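Putative peptidase M23 (Pseudomonas aeruginosa PAO1, PDB 2HSI) is of unknown function in detail but is probably a zinc-dependent metalloendopeptidase of the M23 family. Local coordinates at residues A[190-201]-A[238-249]; A[203-214]-A[225-236]. All coordinates share one frame; numbering follows the deposited sequence.

Interaction 1: residues A[190-201]-A[238-249]; sequences GTPIKAPAAGKV and QQVPRGGVLGKV
Ala195 O accepts the backbone N-H of Gly243 at 2.7 Å while Ala195 N donates to Gly244 O, both bonds holding the residue to a tight turn. The turn is of type II, Pro241 to Gly244, with Gly243 at its positive-phi position (91°). The methyl of Ala195 faces the turn, its CB 3.4 Å from Pro241 O and 4.1 Å from Val240 CG2. Val240 presents CG2 here because this branch lies between its own backbone N and carbonyl carbon, which also brings CG2 to 3.3 Å from Gly199 O. Ile193 stands opposite two residues, receiving Leu246 N on its O and giving its N-H to Gly247 O: a beta bulge between the pairs Lys194-Val245 and Pro192-Lys248. Ile193 carries CG1 anti to its carbonyl carbon (chi1 -61°), and CG1 meets Val249 CG2 at 3.8 Å, the two side chains crossing at about a right angle; Phe226 and Met260 add to this buried cluster. The lysines keep to the other face. Lys194 lays CG 3.4 Å from Gly243 O before its amine leaves for a salt bridge with Asp159, and Arg242 runs extended past Pro196 O toward Asp155. On the turn's other side, Gly199 and Val240 form a hydrogen-bonded pair, Val240 N lying 2.8 Å from Gly199 O. The two short antiparallel ladders, joined through the 195-198 loop and the type II turn, belong to the beta framework of the M23 domain, the side chain of Val249 about 7 Å from that of the zinc ligand His259.

Interaction 2: residues A[203-214]-A[225-236]; sequences LIGDYFFNGKTV and MFCHLSKIDVKL
The beta hairpin of strands 213-219 and 222-229 runs beside the zinc site, with His228 and Cys227 next to the ligands His259 and His261, and here its open end is pinned to the preceding loop and to the segment that follows. Val214 and Phe226 make a hydrogen-bonded antiparallel pair, Val214 N lying 2.8 Å from Phe226 O. Past it the second strand turns a corner at His228, whose N reaches Asn210 O at 2.7 Å along a somewhat bent bond (145°), while Leu229 N takes a lone pair of Lys212 O at 3.0 Å. The bond from His228 ND1 to Thr252 O fixes the rotation of the imidazole; Asn210 O packs over one face and Phe209 O at its edge, 3.3 Å from CE1. Lys212 stretches its methylenes alongside Leu229 O; CE comes 3.3 Å from Ser230 O, and NZ turns back to a salt bridge with Asp206 OD2 of its own segment. Ile232 sets CD1 against Lys212 CB (3.8 Å) and slides past Ile204 in the opposite direction. Val214 holds CG1 between its backbone N and carbonyl carbon (chi1 57°), which sets that methyl 3.9 Å from Leu229 CD2 and leaves CG2 to Val234. A hairpin corner that sets His228 against His259, its side chain about 6 Å from the zinc ion, is consistent with the metal-site cleft of M23 peptidases.

Followed from the N terminus, the chain enters interaction 1 at 190-201, then interaction 2 at 203-214, rounds the tip of the hairpin, completes interaction 2 at 225-236 and returns at 238-249 to close interaction 1. Interaction 2 is therefore nested within the loop that interaction 1 closes, their centres about 12 Å apart. Strand 199-207 serves both, pairing with 239-240 on one edge and 213-219 on the other. The later segments are also stitched together: Leu246 O probably accepts from Asp233 N, and Val249 O is probably hydrogen-bonded to Ser230 OG. Strand 245-248 lies between 192-194 and 231-232 in a small three-stranded sheet, joined here to the larger curled sheet, whose strands carry Asp184 and His261.

Interaction 1: residues A[190-201]-A[238-249]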
loop_
_atom_site.group_PDB
_atom_site.type_symbol
_atom_site.label_atom_id
_atom_site.label_comp_id
_atom_site.label_asym_id
_atom_site.label_seq_id
_atom_site.Cartn_x
_atom_site.Cartn_y
_atom_site.Cartn_z
ATOM N N GLY A 190 21.795 6.071 -4.119
ATOM C CA GLY A 190 21.952 7.357 -3.448
ATOM C C GLY A 190 20.850 8.369 -3.718
ATOM O O GLY A 190 20.825 9.433 -3.102
ATOM N N THR A 191 19.953 8.053 -4.650
ATOM C CA THR A 191 18.763 8.871 -4.897
ATOM C C THR A 191 17.889 8.885 -3.633
ATOM O O THR A 191 17.608 7.825 -3.084
ATOM C CB THR A 191 17.963 8.319 -6.103
ATOM O OG1 THR A 191 18.803 8.298 -7.267
ATOM C CG2 THR A 191 16.721 9.158 -6.394
ATOM N N PRO A 192 17.498 10.085 -3.144
ATOM C CA PRO A 192 16.649 10.166 -1.945
ATOM C C PRO A 192 15.237 9.646 -2.209
ATOM O O PRO A 192 14.673 9.921 -3.269
ATOM C CB PRO A 192 16.606 11.671 -1.635
ATOM C CG PRO A 192 17.719 12.278 -2.438
ATOM C CD PRO A 192 17.831 11.424 -3.659
ATOM N N ILE A 193 14.700 8.881 -1.255
ATOM C CA ILE A 193 13.354 8.311 -1.346
ATOM C C ILE A 193 12.442 9.090 -0.415
ATOM O O ILE A 193 12.714 9.189 0.780
ATOM C CB ILE A 193 13.331 6.796 -0.980
ATOM C CG1 ILE A 193 14.222 6.003 -1.944
ATOM C CG2 ILE A 193 11.901 6.236 -1.028
ATOM C CD1 ILE A 193 14.475 4.559 -1.514
ATOM N N LYS A 194 11.371 9.642 -0.976
ATOM C CA LYS A 194 10.451 10.486 -0.219
ATOM C C LYS A 194 9.115 9.796 0.065
ATOM O O LYS A 194 8.634 9.022 -0.756
ATOM C CB LYS A 194 10.265 11.834 -0.915
ATOM C CG LYS A 194 11.537 12.698 -0.928
ATOM C CD LYS A 194 11.560 13.664 -2.101
ATOM C CE LYS A 194 11.984 12.965 -3.390
ATOM N NZ LYS A 194 11.948 13.873 -4.567
ATOM N N ALA A 195 8.551 10.056 1.248
ATOM C CA ALA A 195 7.236 9.514 1.628
ATOM C C ALA A 195 6.165 9.978 0.641
ATOM O O ALA A 195 5.990 11.182 0.434
ATOM C CB ALA A 195 6.875 9.933 3.036
ATOM N N PRO A 196 5.472 9.021 -0.005
ATOM C CA PRO A 196 4.398 9.328 -0.973
ATOM C C PRO A 196 3.181 10.016 -0.344
ATOM O O PRO A 196 2.453 10.737 -1.042
ATOM C CB PRO A 196 3.999 7.938 -1.505
ATOM C CG PRO A 196 5.161 7.049 -1.209
ATOM C CD PRO A 196 5.703 7.567 0.101
ATOM N N ALA A 197 2.966 9.757 0.948
ATOM C CA ALA A 197 1.972 10.424 1.796
ATOM C C ALA A 197 2.546 10.439 3.197
ATOM O O ALA A 197 3.528 9.740 3.464
ATOM C CB ALA A 197 0.647 9.647 1.799
ATOM N N ALA A 198 1.918 11.179 4.112
ATOM C CA ALA A 198 2.352 11.165 5.519
ATOM C C ALA A 198 2.116 9.792 6.132
ATOM O O ALA A 198 1.292 9.019 5.649
ATOM C CB ALA A 198 1.637 12.236 6.332
ATOM N N GLY A 199 2.852 9.476 7.186
ATOM C CA GLY A 199 2.671 8.188 7.846
ATOM C C GLY A 199 3.659 7.909 8.946
ATOM O O GLY A 199 4.586 8.687 9.171
ATOM N N LYS A 200 3.450 6.790 9.633
ATOM C CA LYS A 200 4.327 6.373 10.710
ATOM C C LYS A 200 5.175 5.187 10.232
ATOM O O LYS A 200 4.654 4.264 9.594
ATOM C CB LYS A 200 3.493 6.003 11.947
ATOM C CG LYS A 200 4.316 5.604 13.172
ATOM C CD LYS A 200 3.420 5.177 14.335
ATOM C CE LYS A 200 2.631 6.351 14.893
ATOM N NZ LYS A 200 2.188 6.110 16.289
ATOM N N VAL A 201 6.477 5.234 10.519
ATOM C CA VAL A 201 7.385 4.113 10.238
ATOM C C VAL A 201 7.045 2.969 11.198
ATOM O O VAL A 201 7.234 3.090 12.403
ATOM C CB VAL A 201 8.872 4.529 10.362
ATOM C CG1 VAL A 201 9.794 3.364 9.994
ATOM C CG2 VAL A 201 9.165 5.746 9.468
ATOM N N GLN A 238 8.621 6.708 13.929
ATOM C CA GLN A 238 8.704 8.115 13.506
ATOM C C GLN A 238 7.551 8.525 12.592
ATOM O O GLN A 238 7.199 7.816 11.648
ATOM C CB GLN A 238 10.034 8.408 12.808
ATOM C CG GLN A 238 10.252 9.880 12.449
ATOM C CD GLN A 238 11.609 10.157 11.859
ATOM O OE1 GLN A 238 12.537 9.360 11.996
ATOM N NE2 GLN A 238 11.735 11.294 11.196
ATOM N N GLN A 239 6.975 9.686 12.877
ATOM C CA GLN A 239 5.908 10.225 12.047
ATOM C C GLN A 239 6.509 11.160 11.021
ATOM O O GLN A 239 7.175 12.140 11.366
ATOM C CB GLN A 239 4.835 10.894 12.911
ATOM C CG GLN A 239 4.245 9.926 13.953
ATOM C CD GLN A 239 3.065 10.483 14.741
ATOM O OE1 GLN A 239 2.216 11.193 14.201
ATOM N NE2 GLN A 239 2.997 10.135 16.025
ATOM N N VAL A 240 6.308 10.821 9.753
ATOM C CA VAL A 240 6.933 11.542 8.640
ATOM C C VAL A 240 5.872 12.245 7.797
ATOM O O VAL A 240 4.778 11.722 7.633
ATOM C CB VAL A 240 7.853 10.612 7.766
ATOM C CG1 VAL A 240 8.978 10.042 8.603
ATOM C CG2 VAL A 240 7.068 9.489 7.091
ATOM N N PRO A 241 6.167 13.468 7.312
ATOM C CA PRO A 241 5.207 14.108 6.421
ATOM C C PRO A 241 5.299 13.537 5.004
ATOM O O PRO A 241 6.307 12.912 4.654
ATOM C CB PRO A 241 5.685 15.562 6.400
ATOM C CG PRO A 241 7.170 15.453 6.576
ATOM C CD PRO A 241 7.359 14.313 7.544
ATOM N N ARG A 242 4.278 13.796 4.193
ATOM C CA ARG A 242 4.373 13.598 2.742
ATOM C C ARG A 242 5.610 14.349 2.216
ATOM O O ARG A 242 5.783 15.536 2.486
ATOM C CB ARG A 242 3.104 14.108 2.075
ATOM C CG ARG A 242 3.091 14.101 0.565
ATOM C CD ARG A 242 1.761 14.692 0.119
ATOM N NE ARG A 242 1.632 14.794 -1.329
ATOM C CZ ARG A 242 0.574 15.305 -1.955
ATOM N NH1 ARG A 242 -0.464 15.775 -1.265
ATOM N NH2 ARG A 242 0.552 15.345 -3.278
ATOM N N GLY A 243 6.487 13.641 1.505
ATOM C CA GLY A 243 7.731 14.242 1.021
ATOM C C GLY A 243 8.933 14.114 1.942
ATOM O O GLY A 243 10.046 14.459 1.548
ATOM N N GLY A 244 8.715 13.633 3.167
ATOM C CA GLY A 244 9.805 13.408 4.124
ATOM C C GLY A 244 10.767 12.374 3.577
ATOM O O GLY A 244 10.332 11.380 2.995
ATOM N N VAL A 245 12.071 12.618 3.737
ATOM C CA VAL A 245 13.099 11.687 3.237
ATOM C C VAL A 245 13.172 10.434 4.113
ATOM O O VAL A 245 13.460 10.507 5.310
ATOM C CB VAL A 245 14.505 12.356 3.115
ATOM C CG1 VAL A 245 15.546 11.349 2.619
ATOM C CG2 VAL A 245 14.461 13.578 2.188
ATOM N N LEU A 246 12.896 9.283 3.509
ATOM C CA LEU A 246 12.949 8.000 4.221
ATOM C C LEU A 246 14.356 7.412 4.243
ATOM O O LEU A 246 14.756 6.766 5.213
ATOM C CB LEU A 246 11.977 7.000 3.573
ATOM C CG LEU A 246 10.514 7.459 3.561
ATOM C CD1 LEU A 246 9.653 6.453 2.807
ATOM C CD2 LEU A 246 9.990 7.679 4.984
ATOM N N GLY A 247 15.092 7.645 3.161
ATOM C CA GLY A 247 16.411 7.068 2.975
ATOM C C GLY A 247 16.858 7.203 1.539
ATOM O O GLY A 247 16.357 8.060 0.811
ATOM N N LYS A 248 17.801 6.356 1.133
ATOM C CA LYS A 248 18.465 6.468 -0.160
ATOM C C LYS A 248 18.397 5.140 -0.928
ATOM O O LYS A 248 18.508 4.067 -0.323
ATOM C CB LYS A 248 19.938 6.891 0.041
ATOM C CG LYS A 248 20.262 8.409 0.030
ATOM C CD LYS A 248 19.446 9.256 0.999
ATOM C CE LYS A 248 20.158 10.532 1.424
ATOM N NZ LYS A 248 21.052 10.288 2.597
ATOM N N VAL A 249 18.220 5.220 -2.247
ATOM C CA VAL A 249 18.209 4.042 -3.145
ATOM C C VAL A 249 19.513 3.225 -3.046
ATOM O O VAL A 249 20.596 3.788 -2.892
ATOM C CB VAL A 249 17.919 4.461 -4.631
ATOM C CG1 VAL A 249 18.068 3.288 -5.614
ATOM C CG2 VAL A 249 16.521 5.038 -4.762
#

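Interaction 2: residues A[203-214]-A[225-236]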
loop_
_atom_site.group_PDB
_atom_site.type_symbol
_atom_site.label_atom_id
_atom_site.label_comp_id
_atom_site.label_asym_id
_atom_site.label_seq_id
_atom_site.Cartn_x
_atom_site.Cartn_y
_atom_site.Cartn_z
ATOM N N LEU A 203 7.921 -0.408 10.470
ATOM C CA LEU A 203 8.899 -1.508 10.332
ATOM C C LEU A 203 10.179 -1.085 9.616
ATOM O O LEU A 203 10.140 -0.400 8.601
ATOM C CB LEU A 203 8.274 -2.737 9.634
ATOM C CG LEU A 203 9.097 -4.040 9.568
ATOM C CD1 LEU A 203 9.574 -4.475 10.938
ATOM C CD2 LEU A 203 8.330 -5.168 8.910
ATOM N N ILE A 204 11.311 -1.476 10.193
ATOM C CA ILE A 204 12.626 -1.279 9.603
ATOM C C ILE A 204 13.333 -2.623 9.738
ATOM O O ILE A 204 13.337 -3.223 10.806
ATOM C CB ILE A 204 13.425 -0.158 10.315
ATOM C CG1 ILE A 204 12.843 1.213 9.969
ATOM C CG2 ILE A 204 14.919 -0.183 9.924
ATOM C CD1 ILE A 204 13.442 2.363 10.795
ATOM N N GLY A 205 13.874 -3.119 8.642
ATOM C CA GLY A 205 14.621 -4.361 8.696
ATOM C C GLY A 205 15.800 -4.347 7.755
ATOM O O GLY A 205 15.921 -3.478 6.897
ATOM N N ASP A 206 16.688 -5.307 7.963
ATOM C CA ASP A 206 17.756 -5.580 7.018
ATOM C C ASP A 206 17.630 -7.061 6.725
ATOM O O ASP A 206 18.140 -7.912 7.459
ATOM C CB ASP A 206 19.135 -5.224 7.580
ATOM C CG ASP A 206 20.185 -5.009 6.485
ATOM O OD1 ASP A 206 20.100 -5.640 5.407
ATOM O OD2 ASP A 206 21.114 -4.205 6.703
ATOM N N TYR A 207 16.921 -7.347 5.644
ATOM C CA TYR A 207 16.452 -8.697 5.368
ATOM C C TYR A 207 17.281 -9.410 4.327
ATOM O O TYR A 207 17.926 -8.773 3.503
ATOM C CB TYR A 207 14.987 -8.648 4.928
ATOM C CG TYR A 207 14.054 -8.034 5.954
ATOM C CD1 TYR A 207 14.170 -8.344 7.312
ATOM C CD2 TYR A 207 13.043 -7.160 5.564
ATOM C CE1 TYR A 207 13.311 -7.800 8.258
ATOM C CE2 TYR A 207 12.186 -6.603 6.501
ATOM C CZ TYR A 207 12.317 -6.930 7.839
ATOM O OH TYR A 207 11.461 -6.376 8.761
ATOM N N PHE A 208 17.250 -10.740 4.376
ATOM C CA PHE A 208 18.019 -11.580 3.459
ATOM C C PHE A 208 17.714 -11.297 1.983
ATOM O O PHE A 208 18.633 -11.114 1.188
ATOM C CB PHE A 208 17.801 -13.068 3.777
ATOM C CG PHE A 208 18.645 -13.992 2.941
ATOM C CD1 PHE A 208 19.929 -14.332 3.352
ATOM C CD2 PHE A 208 18.167 -14.504 1.731
ATOM C CE1 PHE A 208 20.727 -15.175 2.575
ATOM C CE2 PHE A 208 18.955 -15.341 0.945
ATOM C CZ PHE A 208 20.235 -15.679 1.369
ATOM N N PHE A 209 16.430 -11.270 1.623
ATOM C CA PHE A 209 16.017 -11.029 0.237
ATOM C C PHE A 209 15.842 -9.543 -0.084
ATOM O O PHE A 209 16.387 -9.041 -1.075
ATOM C CB PHE A 209 14.723 -11.792 -0.082
ATOM C CG PHE A 209 14.877 -13.288 -0.039
ATOM C CD1 PHE A 209 15.592 -13.953 -1.026
ATOM C CD2 PHE A 209 14.303 -14.033 0.987
ATOM C CE1 PHE A 209 15.746 -15.345 -0.989
ATOM C CE2 PHE A 209 14.445 -15.424 1.034
ATOM C CZ PHE A 209 15.171 -16.078 0.045
ATOM N N ASN A 210 15.088 -8.851 0.765
ATOM C CA ASN A 210 14.689 -7.465 0.513
ATOM C C ASN A 210 15.713 -6.402 0.901
ATOM O O ASN A 210 15.539 -5.243 0.552
ATOM C CB ASN A 210 13.341 -7.169 1.194
ATOM C CG ASN A 210 12.166 -7.844 0.494
ATOM O OD1 ASN A 210 12.271 -8.242 -0.669
ATOM N ND2 ASN A 210 11.037 -7.960 1.196
ATOM N N GLY A 211 16.767 -6.788 1.623
ATOM C CA GLY A 211 17.761 -5.820 2.104
ATOM C C GLY A 211 17.182 -4.801 3.065
ATOM O O GLY A 211 16.247 -5.113 3.823
ATOM N N LYS A 212 17.730 -3.585 3.042
ATOM C CA LYS A 212 17.244 -2.533 3.940
ATOM C C LYS A 212 15.832 -2.138 3.523
ATOM O O LYS A 212 15.596 -1.699 2.398
ATOM C CB LYS A 212 18.174 -1.316 3.990
ATOM C CG LYS A 212 19.592 -1.631 4.484
ATOM C CD LYS A 212 20.354 -0.361 4.807
ATOM C CE LYS A 212 21.855 -0.622 4.806
ATOM N NZ LYS A 212 22.252 -1.768 5.667
ATOM N N THR A 213 14.901 -2.346 4.445
ATOM C CA THR A 213 13.479 -2.283 4.134
ATOM C C THR A 213 12.823 -1.368 5.129
ATOM O O THR A 213 13.142 -1.434 6.309
ATOM C CB THR A 213 12.836 -3.694 4.201
ATOM O OG1 THR A 213 13.518 -4.566 3.296
ATOM C CG2 THR A 213 11.337 -3.664 3.829
ATOM N N VAL A 214 11.933 -0.502 4.642
ATOM C CA VAL A 214 11.163 0.386 5.500
ATOM C C VAL A 214 9.669 0.357 5.129
ATOM O O VAL A 214 9.324 0.407 3.958
ATOM C CB VAL A 214 11.751 1.845 5.514
ATOM C CG1 VAL A 214 11.843 2.459 4.101
ATOM C CG2 VAL A 214 10.969 2.747 6.472
ATOM N N MET A 225 5.799 0.267 1.252
ATOM C CA MET A 225 7.016 -0.441 1.627
ATOM C C MET A 225 8.091 -0.101 0.604
ATOM O O MET A 225 7.802 0.017 -0.597
ATOM C CB MET A 225 6.762 -1.953 1.706
ATOM C CG MET A 225 7.995 -2.824 2.037
ATOM S SD MET A 225 9.046 -3.161 0.598
ATOM C CE MET A 225 9.334 -4.922 0.808
ATOM N N PHE A 226 9.324 0.074 1.084
ATOM C CA PHE A 226 10.489 0.307 0.221
ATOM C C PHE A 226 11.607 -0.608 0.646
ATOM O O PHE A 226 11.907 -0.698 1.828
ATOM C CB PHE A 226 10.967 1.756 0.316
ATOM C CG PHE A 226 9.917 2.750 -0.035
ATOM C CD1 PHE A 226 9.725 3.127 -1.354
ATOM C CD2 PHE A 226 9.095 3.285 0.947
ATOM C CE1 PHE A 226 8.744 4.027 -1.686
ATOM C CE2 PHE A 226 8.099 4.189 0.609
ATOM C CZ PHE A 226 7.930 4.561 -0.703
ATOM N N CYS A 227 12.240 -1.272 -0.316
ATOM C CA CYS A 227 13.311 -2.206 0.004
ATOM C C CYS A 227 14.552 -2.006 -0.872
ATOM O O CYS A 227 14.543 -1.183 -1.793
ATOM C CB CYS A 227 12.804 -3.643 -0.039
ATOM S SG CYS A 227 12.163 -4.147 -1.639
ATOM N N HIS A 228 15.609 -2.755 -0.542
ATOM C CA HIS A 228 16.954 -2.645 -1.145
ATOM C C HIS A 228 17.639 -1.295 -0.918
ATOM O O HIS A 228 18.501 -0.919 -1.691
ATOM C CB HIS A 228 16.958 -2.981 -2.652
ATOM C CG HIS A 228 16.253 -4.256 -2.998
ATOM N ND1 HIS A 228 16.719 -5.492 -2.611
ATOM C CD2 HIS A 228 15.116 -4.485 -3.698
ATOM C CE1 HIS A 228 15.902 -6.430 -3.059
ATOM N NE2 HIS A 228 14.921 -5.844 -3.722
ATOM N N LEU A 229 17.281 -0.577 0.141
ATOM C CA LEU A 229 17.849 0.766 0.387
ATOM C C LEU A 229 19.334 0.686 0.748
ATOM O O LEU A 229 19.770 -0.299 1.326
ATOM C CB LEU A 229 17.096 1.495 1.506
ATOM C CG LEU A 229 15.803 2.235 1.127
ATOM C CD1 LEU A 229 14.725 1.280 0.684
ATOM C CD2 LEU A 229 15.290 3.068 2.286
ATOM N N SER A 230 20.100 1.717 0.394
ATOM C CA SER A 230 21.482 1.827 0.843
ATOM C C SER A 230 21.541 2.427 2.259
ATOM O O SER A 230 22.437 2.125 3.046
ATOM C CB SER A 230 22.290 2.677 -0.145
ATOM O OG SER A 230 21.757 3.997 -0.248
ATOM N N LYS A 231 20.553 3.261 2.573
ATOM C CA LYS A 231 20.539 4.070 3.776
ATOM C C LYS A 231 19.077 4.254 4.171
ATOM O O LYS A 231 18.231 4.470 3.302
ATOM C CB LYS A 231 21.163 5.434 3.447
ATOM C CG LYS A 231 22.267 5.913 4.363
ATOM C CD LYS A 231 21.733 6.909 5.380
ATOM C CE LYS A 231 22.813 7.833 5.957
ATOM N NZ LYS A 231 23.591 8.582 4.935
ATOM N N ILE A 232 18.789 4.124 5.469
ATOM C CA ILE A 232 17.486 4.463 6.053
ATOM C C ILE A 232 17.690 5.631 7.030
ATOM O O ILE A 232 18.480 5.525 7.967
ATOM C CB ILE A 232 16.830 3.235 6.771
ATOM C CG1 ILE A 232 16.475 2.136 5.755
ATOM C CG2 ILE A 232 15.583 3.657 7.565
ATOM C CD1 ILE A 232 16.091 0.805 6.372
ATOM N N ASP A 233 16.975 6.738 6.791
ATOM C CA ASP A 233 17.174 8.009 7.508
ATOM C C ASP A 233 16.161 8.246 8.619
ATOM O O ASP A 233 16.250 9.239 9.352
ATOM C CB ASP A 233 17.112 9.190 6.524
ATOM C CG ASP A 233 18.265 9.188 5.538
ATOM O OD1 ASP A 233 19.289 8.568 5.857
ATOM O OD2 ASP A 233 18.152 9.795 4.457
ATOM N N VAL A 234 15.196 7.338 8.727
ATOM C CA VAL A 234 14.123 7.426 9.714
ATOM C C VAL A 234 14.258 6.370 10.819
ATOM O O VAL A 234 15.007 5.399 10.682
ATOM C CB VAL A 234 12.726 7.308 9.042
ATOM C CG1 VAL A 234 12.423 8.563 8.226
ATOM C CG2 VAL A 234 12.654 6.050 8.154
ATOM N N LYS A 235 13.519 6.571 11.908
ATOM C CA LYS A 235 13.522 5.650 13.047
ATOM C C LYS A 235 12.174 4.948 13.176
ATOM O O LYS A 235 11.151 5.471 12.730
ATOM C CB LYS A 235 13.828 6.399 14.349
ATOM C CG LYS A 235 15.177 7.107 14.362
ATOM C CD LYS A 235 15.495 7.679 15.736
ATOM C CE LYS A 235 16.854 8.360 15.744
ATOM N NZ LYS A 235 16.934 9.485 14.773
ATOM N N LEU A 236 12.175 3.773 13.800
ATOM C CA LEU A 236 10.933 3.046 14.087
ATOM C C LEU A 236 9.979 3.894 14.934
ATOM O O LEU A 236 10.367 4.415 15.971
ATOM C CB LEU A 236 11.233 1.724 14.800
ATOM C CG LEU A 236 10.038 0.813 15.100
ATOM C CD1 LEU A 236 9.374 0.327 13.790
ATOM C CD2 LEU A 236 10.475 -0.371 15.975
#